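Long-range contacts in vaginolysin (Gardnerella vaginalis, PDB 5IMY), which probably binds cholesterol in host membranes and breaks cells open by pore formation, as toxins of the cholesterol-dependent cytolysin family do: residues Y28-Y34 with V247-P253; K36-L40 with E359-Q364; A111-I116 with D231-P235. All blocks are in the same frame, centred on the assembly; numbering follows the deposited sequence.

Interaction 1: residues Y28-Y34 with V247-P253; sequences YLWDLQY and VDNKRPP
Two tyrosines with different first torsions bring Y28-Y34 and V247-P253 together. The ring of Y28 swings opposite its own backbone N (chi1 175°), carrying OH out to V247 O for a 2.5 Å hydrogen bond that lies in the carbonyl plane on a lone pair. Y34 instead sets its ring between backbone N and carbonyl carbon (chi1 50°), so that a face is presented to P252. P252 CG lies 3.4 Å from the centre of the Y34 ring and 18° off the normal, a CH-pi contact over the face. These contacts use the loop between helix 240-243 and strand 253-261 of the large antiparallel sheet, folded into a type I beta turn from D248 to R251; helix 22-30 unwinds at D31. L32 touches both tyrosines, its CB in plane at the edge of the Y34 ring. L32 CD1 reaches P253 CD end-on at 3.5 Å, while L32 CD2 sits 3.5 Å from N249 N and lies over one face of the Y28 ring, toward the rim. A water lies 2.8 Å from Y34 OH and donates to P253 O at 2.9 Å. Beyond the contact, K356 NZ bonds L32 O and F354 meets the Y34 ring.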
# COMPACT_ATOMS: atom_id res chain seq x y z
N TYR A 28 -1.20 57.27 9.26
CA TYR A 28 -0.17 56.55 8.52
C TYR A 28 -0.10 55.09 8.94
O TYR A 28 0.01 54.20 8.09
CB TYR A 28 1.19 57.23 8.71
CG TYR A 28 2.33 56.49 8.06
CD1 TYR A 28 2.47 56.45 6.68
CD2 TYR A 28 3.28 55.83 8.84
CE1 TYR A 28 3.51 55.77 6.09
CE2 TYR A 28 4.33 55.15 8.25
CZ TYR A 28 4.44 55.12 6.87
OH TYR A 28 5.49 54.45 6.28
N LEU A 29 -0.16 54.82 10.24
CA LEU A 29 -0.09 53.44 10.71
C LEU A 29 -1.37 52.67 10.41
O LEU A 29 -1.32 51.46 10.17
CB LEU A 29 0.21 53.41 12.21
CG LEU A 29 1.48 54.14 12.67
CD1 LEU A 29 1.67 53.97 14.17
CD2 LEU A 29 2.70 53.66 11.91
N TRP A 30 -2.51 53.35 10.41
CA TRP A 30 -3.78 52.68 10.11
C TRP A 30 -3.90 52.38 8.62
O TRP A 30 -4.50 51.36 8.25
CB TRP A 30 -4.95 53.55 10.56
CG TRP A 30 -5.29 53.45 12.02
CD1 TRP A 30 -5.12 52.36 12.83
CD2 TRP A 30 -5.84 54.48 12.84
NE1 TRP A 30 -5.55 52.65 14.10
CE2 TRP A 30 -5.99 53.95 14.13
CE3 TRP A 30 -6.23 55.80 12.60
CZ2 TRP A 30 -6.51 54.69 15.19
CZ3 TRP A 30 -6.75 56.54 13.65
CH2 TRP A 30 -6.88 55.98 14.93
N ASP A 31 -3.36 53.24 7.76
CA ASP A 31 -3.54 53.11 6.32
C ASP A 31 -2.44 52.29 5.65
O ASP A 31 -2.37 52.26 4.42
CB ASP A 31 -3.61 54.50 5.68
CG ASP A 31 -4.77 55.33 6.21
OD1 ASP A 31 -5.64 54.75 6.89
OD2 ASP A 31 -4.80 56.55 5.94
N LEU A 32 -1.57 51.64 6.43
CA LEU A 32 -0.63 50.70 5.85
C LEU A 32 -1.38 49.56 5.19
O LEU A 32 -2.34 49.02 5.75
CB LEU A 32 0.32 50.16 6.92
CG LEU A 32 1.28 51.15 7.57
CD1 LEU A 32 1.87 50.54 8.83
CD2 LEU A 32 2.39 51.56 6.61
N GLN A 33 -0.96 49.19 3.98
CA GLN A 33 -1.61 48.15 3.19
C GLN A 33 -0.63 47.01 2.96
O GLN A 33 0.30 47.14 2.15
CB GLN A 33 -2.11 48.70 1.86
CG GLN A 33 -3.52 49.24 1.90
CD GLN A 33 -3.90 49.94 0.61
OE1 GLN A 33 -3.23 50.89 0.19
NE2 GLN A 33 -4.97 49.49 -0.02
N TYR A 34 -0.83 45.89 3.66
CA TYR A 34 -0.03 44.70 3.45
C TYR A 34 -0.91 43.47 3.60
O TYR A 34 -2.00 43.52 4.18
CB TYR A 34 1.16 44.63 4.42
CG TYR A 34 0.78 44.84 5.87
CD1 TYR A 34 0.51 43.76 6.70
CD2 TYR A 34 0.69 46.12 6.40
CE1 TYR A 34 0.17 43.95 8.03
CE2 TYR A 34 0.34 46.32 7.72
CZ TYR A 34 0.09 45.24 8.53
OH TYR A 34 -0.26 45.43 9.85
N VAL A 247 9.82 51.75 7.82
CA VAL A 247 8.57 51.29 8.40
C VAL A 247 7.46 51.72 7.45
O VAL A 247 6.96 52.85 7.52
CB VAL A 247 8.35 51.83 9.82
CG1 VAL A 247 7.09 51.23 10.42
CG2 VAL A 247 9.56 51.54 10.69
N ASP A 248 7.08 50.82 6.55
CA ASP A 248 6.05 51.08 5.56
C ASP A 248 5.33 49.77 5.28
O ASP A 248 5.61 48.74 5.90
CB ASP A 248 6.66 51.68 4.28
CG ASP A 248 7.84 50.88 3.77
OD1 ASP A 248 8.39 50.06 4.54
OD2 ASP A 248 8.24 51.08 2.60
N ASN A 249 4.38 49.80 4.34
CA ASN A 249 3.60 48.60 4.06
C ASN A 249 4.45 47.46 3.52
O ASN A 249 3.97 46.33 3.46
CB ASN A 249 2.46 48.89 3.08
CG ASN A 249 2.74 50.05 2.15
OD1 ASN A 249 3.87 50.25 1.71
ND2 ASN A 249 1.70 50.83 1.86
N LYS A 250 5.70 47.72 3.12
CA LYS A 250 6.61 46.64 2.77
C LYS A 250 7.21 45.98 4.01
O LYS A 250 7.58 44.80 3.96
CB LYS A 250 7.73 47.16 1.87
CG LYS A 250 7.41 47.13 0.39
CD LYS A 250 8.67 46.99 -0.45
CE LYS A 250 9.27 45.59 -0.35
NZ LYS A 250 10.73 45.58 -0.64
N ARG A 251 7.32 46.72 5.11
CA ARG A 251 7.86 46.20 6.37
C ARG A 251 7.07 46.83 7.50
O ARG A 251 7.54 47.77 8.16
CB ARG A 251 9.35 46.49 6.50
CG ARG A 251 10.21 45.72 5.50
CD ARG A 251 11.52 46.42 5.22
NE ARG A 251 11.32 47.74 4.63
CZ ARG A 251 12.19 48.36 3.85
NH1 ARG A 251 13.35 47.79 3.55
NH2 ARG A 251 11.90 49.56 3.37
N PRO A 252 5.85 46.36 7.74
CA PRO A 252 4.98 47.02 8.73
C PRO A 252 5.52 46.85 10.14
O PRO A 252 6.39 46.00 10.38
CB PRO A 252 3.64 46.30 8.55
CG PRO A 252 3.74 45.55 7.27
CD PRO A 252 5.18 45.22 7.10
N PRO A 253 5.02 47.63 11.09
CA PRO A 253 5.47 47.50 12.48
C PRO A 253 4.66 46.49 13.28
O PRO A 253 3.45 46.32 13.10
CB PRO A 253 5.27 48.92 13.03
CG PRO A 253 4.13 49.46 12.24
CD PRO A 253 4.22 48.85 10.88
O HOH W 1 1.17 47.23 11.50

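Interaction 2: residues K36-L40 with E359-Q364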
# COMPACT_ATOMS: atom_id res chain seq x y z
N LYS A 36 -1.17 40.39 5.55
CA LYS A 36 -0.53 39.99 6.79
C LYS A 36 -0.06 38.54 6.78
O LYS A 36 0.63 38.13 7.72
CB LYS A 36 -1.45 40.15 8.01
CG LYS A 36 -2.78 40.87 7.80
CD LYS A 36 -3.61 40.88 9.09
CE LYS A 36 -3.76 39.47 9.67
NZ LYS A 36 -4.01 38.43 8.63
N THR A 37 -0.41 37.75 5.76
CA THR A 37 0.10 36.38 5.69
C THR A 37 1.44 36.32 4.96
O THR A 37 2.46 35.95 5.54
CB THR A 37 -0.91 35.45 5.01
OG1 THR A 37 -2.19 35.58 5.65
CG2 THR A 37 -0.44 34.01 5.12
N ASN A 38 1.45 36.67 3.67
CA ASN A 38 2.68 36.57 2.89
C ASN A 38 3.76 37.52 3.38
O ASN A 38 4.92 37.36 2.98
CB ASN A 38 2.39 36.84 1.41
CG ASN A 38 1.83 35.62 0.70
OD1 ASN A 38 2.58 34.79 0.18
ND2 ASN A 38 0.51 35.50 0.69
N ILE A 39 3.43 38.49 4.23
CA ILE A 39 4.44 39.41 4.72
C ILE A 39 5.42 38.70 5.65
O ILE A 39 6.59 39.10 5.75
CB ILE A 39 3.78 40.62 5.41
CG1 ILE A 39 4.79 41.76 5.60
CG2 ILE A 39 3.18 40.23 6.76
CD1 ILE A 39 5.25 42.41 4.31
N LEU A 40 4.97 37.66 6.34
CA LEU A 40 5.79 36.92 7.29
C LEU A 40 5.90 35.45 6.92
O LEU A 40 6.12 34.60 7.78
CB LEU A 40 5.24 37.07 8.71
CG LEU A 40 5.49 38.41 9.41
CD1 LEU A 40 4.68 38.50 10.69
CD2 LEU A 40 6.97 38.60 9.70
N GLU A 359 -3.66 42.94 16.01
CA GLU A 359 -3.92 41.54 15.74
C GLU A 359 -2.64 40.73 15.88
O GLU A 359 -1.57 41.13 15.40
CB GLU A 359 -4.49 41.35 14.33
CG GLU A 359 -6.01 41.29 14.28
CD GLU A 359 -6.55 41.42 12.87
OE1 GLU A 359 -5.79 41.19 11.91
OE2 GLU A 359 -7.75 41.76 12.72
N VAL A 360 -2.74 39.58 16.55
CA VAL A 360 -1.61 38.68 16.68
C VAL A 360 -1.12 38.30 15.29
O VAL A 360 -1.92 37.97 14.39
CB VAL A 360 -1.99 37.44 17.50
CG1 VAL A 360 -0.82 36.47 17.59
CG2 VAL A 360 -2.44 37.85 18.90
N ALA A 361 0.19 38.33 15.09
CA ALA A 361 0.81 38.01 13.81
C ALA A 361 1.32 36.57 13.83
O ALA A 361 1.85 36.10 14.84
CB ALA A 361 1.96 38.97 13.50
N THR A 362 1.15 35.89 12.70
CA THR A 362 1.58 34.50 12.56
C THR A 362 2.65 34.40 11.49
O THR A 362 2.64 35.14 10.50
CB THR A 362 0.40 33.59 12.20
OG1 THR A 362 -0.18 34.02 10.96
CG2 THR A 362 -0.66 33.61 13.29
N LEU A 363 3.58 33.46 11.69
CA LEU A 363 4.66 33.20 10.74
C LEU A 363 4.39 31.87 10.05
O LEU A 363 4.24 30.84 10.71
CB LEU A 363 6.01 33.16 11.45
CG LEU A 363 6.66 34.53 11.69
CD1 LEU A 363 5.91 35.31 12.76
CD2 LEU A 363 8.13 34.37 12.07
N GLN A 364 4.32 31.91 8.72
CA GLN A 364 4.11 30.72 7.91
C GLN A 364 5.46 30.24 7.39
O GLN A 364 6.19 31.01 6.75
CB GLN A 364 3.15 31.00 6.75
CG GLN A 364 3.08 29.90 5.71
CD GLN A 364 2.01 30.14 4.67
OE1 GLN A 364 0.82 30.21 4.99
NE2 GLN A 364 2.42 30.29 3.42
O HOH W 2 -0.17 37.32 10.19
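K36 O and T362 N are joined through one water, which donates to K36 O at 2.7 Å and accepts from T362 N at 3.2 Å, spanning a gap too wide for a direct backbone bond. Further along, the chains close up, and L40 O takes a weak, bent bond from Q364 N (3.4 Å, 141° at the hydrogen). Here strand 41-43 begins to run parallel to the long strand 363-389 in the mixed sheet, and Q364 pairs with R42 by backbone bonding. L40 supplies most of the apolar contact. CB of L40 points toward the other segment, and with CG opposite the carbonyl carbon (chi1 -76°) CD1 rests 3.9 Å from A361 CB and 4.0 Å from L363 CD1. L101 and M102 of helix 99-102 also pack against it. Towards the other end K36 and E359 cross at about a right angle: E359 OE1 lies 3.5 Å from K36 CE but 4.6 Å from K36 NZ, so any attraction between the charges acts without a salt bridge. T37 CG2 brushes Q364 OE1; T37 also packs on K421 and Q364 on E417 of the second subunit.

Interaction 3: residues A111-I116 with D231-P235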
# COMPACT_ATOMS: atom_id res chain seq x y z
N ALA A 111 13.19 54.62 17.99
CA ALA A 111 12.28 55.75 17.92
C ALA A 111 12.02 56.24 19.33
O ALA A 111 12.20 55.51 20.30
CB ALA A 111 10.96 55.37 17.23
N ASN A 112 11.62 57.50 19.43
CA ASN A 112 11.25 58.05 20.72
C ASN A 112 9.97 57.40 21.19
O ASN A 112 8.91 57.57 20.57
CB ASN A 112 11.09 59.57 20.63
CG ASN A 112 12.34 60.25 20.10
OD1 ASN A 112 13.45 59.75 20.26
ND2 ASN A 112 12.15 61.41 19.47
N ARG A 113 10.05 56.66 22.29
CA ARG A 113 8.94 55.86 22.79
C ARG A 113 8.19 56.58 23.90
O ARG A 113 8.69 57.52 24.52
CB ARG A 113 9.44 54.51 23.30
CG ARG A 113 10.01 53.61 22.22
CD ARG A 113 8.92 53.10 21.29
NE ARG A 113 7.92 52.31 22.00
CZ ARG A 113 8.07 51.03 22.33
NH1 ARG A 113 9.18 50.38 22.01
NH2 ARG A 113 7.11 50.40 22.99
N ALA A 114 6.97 56.12 24.14
CA ALA A 114 6.14 56.56 25.25
C ALA A 114 6.15 55.51 26.35
O ALA A 114 6.51 54.36 26.13
CB ALA A 114 4.71 56.81 24.78
N PRO A 115 5.76 55.88 27.57
CA PRO A 115 5.62 54.87 28.63
C PRO A 115 4.66 53.78 28.21
O PRO A 115 3.78 53.98 27.37
CB PRO A 115 5.09 55.67 29.82
CG PRO A 115 5.54 57.07 29.57
CD PRO A 115 5.51 57.24 28.08
N ILE A 116 4.84 52.60 28.80
CA ILE A 116 4.03 51.44 28.48
C ILE A 116 3.77 50.65 29.76
O ILE A 116 4.62 50.59 30.65
CB ILE A 116 4.70 50.55 27.40
CG1 ILE A 116 3.77 49.43 26.96
CG2 ILE A 116 6.03 49.99 27.91
CD1 ILE A 116 4.04 48.97 25.54
N ASP A 231 1.49 57.05 19.62
CA ASP A 231 2.00 56.68 20.93
C ASP A 231 2.32 55.18 20.88
O ASP A 231 1.86 54.48 19.98
CB ASP A 231 1.01 57.01 22.05
CG ASP A 231 0.34 55.78 22.64
OD1 ASP A 231 1.04 54.99 23.31
OD2 ASP A 231 -0.88 55.61 22.43
N PHE A 232 3.03 54.70 21.89
CA PHE A 232 4.17 53.80 21.68
C PHE A 232 5.35 54.74 21.52
O PHE A 232 6.42 54.53 22.10
CB PHE A 232 4.08 52.89 20.45
CG PHE A 232 3.44 51.54 20.71
CD1 PHE A 232 4.02 50.64 21.59
CD2 PHE A 232 2.30 51.16 20.02
CE1 PHE A 232 3.45 49.40 21.80
CE2 PHE A 232 1.73 49.92 20.23
CZ PHE A 232 2.31 49.04 21.12
N PHE A 233 5.14 55.79 20.73
CA PHE A 233 6.13 56.79 20.39
C PHE A 233 5.89 58.09 21.15
O PHE A 233 4.87 58.27 21.82
CB PHE A 233 6.10 57.06 18.88
CG PHE A 233 5.97 55.83 18.03
CD1 PHE A 233 7.09 55.13 17.64
CD2 PHE A 233 4.72 55.40 17.60
CE1 PHE A 233 6.98 54.01 16.85
CE2 PHE A 233 4.61 54.27 16.81
CZ PHE A 233 5.74 53.58 16.43
N ALA A 234 6.83 59.01 21.01
CA ALA A 234 6.79 60.31 21.68
C ALA A 234 5.62 61.15 21.17
O ALA A 234 4.94 60.76 20.21
CB ALA A 234 8.11 61.06 21.46
N PRO A 235 5.34 62.30 21.80
CA PRO A 235 4.20 63.13 21.37
C PRO A 235 4.28 63.72 19.96
O PRO A 235 3.31 63.60 19.21
CB PRO A 235 4.17 64.23 22.44
CG PRO A 235 4.65 63.53 23.66
CD PRO A 235 5.75 62.62 23.18
O HOH W 3 5.35 52.69 24.50
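D231 meets A114 lightly, OD1 standing 4.4 Å from A114 CB, before the chain turns through a positive phi at both D231 and F232. F232 O, the polar focus of the contact, accepts from A114 N at 2.6 Å and from R113 NE at 2.7 Å, the donors arriving from opposite faces of the carbonyl plane, neither on a lone pair. A water adds a longer bond to the same oxygen and also donates to A114 O. The R113 chain is bent at chi2 and chi3 (-70° and -61°), which turns the guanidinium in beside F232, the two side chains pointing the same way with planes 59° apart; F232 O lies almost exactly in the guanidinium plane, and R113 NH2, held further by G92 O, comes to the edge of the F232 ring, 3.4 Å from CD1. The neighbouring CE1 is met obliquely by I116 CD1 at 3.8 Å. F233 packs its ring on L25 and L29 of helix 22-30, touching A111 CB with CD1 at 3.9 Å, while F233 O lies 3.3 Å from A114 CB. At A234, CB abuts N112 CB at 3.4 Å; the bond from A234 N to N112 O is weak and its acceptor uncertainly placed. R113 and F233 thus form a non-hydrogen-bonded pair in a single antiparallel beta bridge, joining the loops before strand 116-120 and helix 240-243.

All three contacts are partly buried and lie on the same side of the chain's centre; the first two tie the chain after helix 22-30 to the sheets, the third joins two loops beside that helix. Each has a buried part (L29, L32 and the prolines; L40, A361 and L363; F232, F233 and I116) and an exposed residue at its margin (Q33, E359, N112). I39 packs against K250 and P252, linking interactions 1 and 2, while L29 CD1 touches F233 CE2 of interaction 3. Ring and proline packing dominates interaction 1; a buried leucine, a bridging water and one weak backbone bond ahead of a parallel strand pair, interaction 2; a carbonyl oxygen accepting several hydrogen bonds, interaction 3. Interaction 2 alone reaches the second subunit.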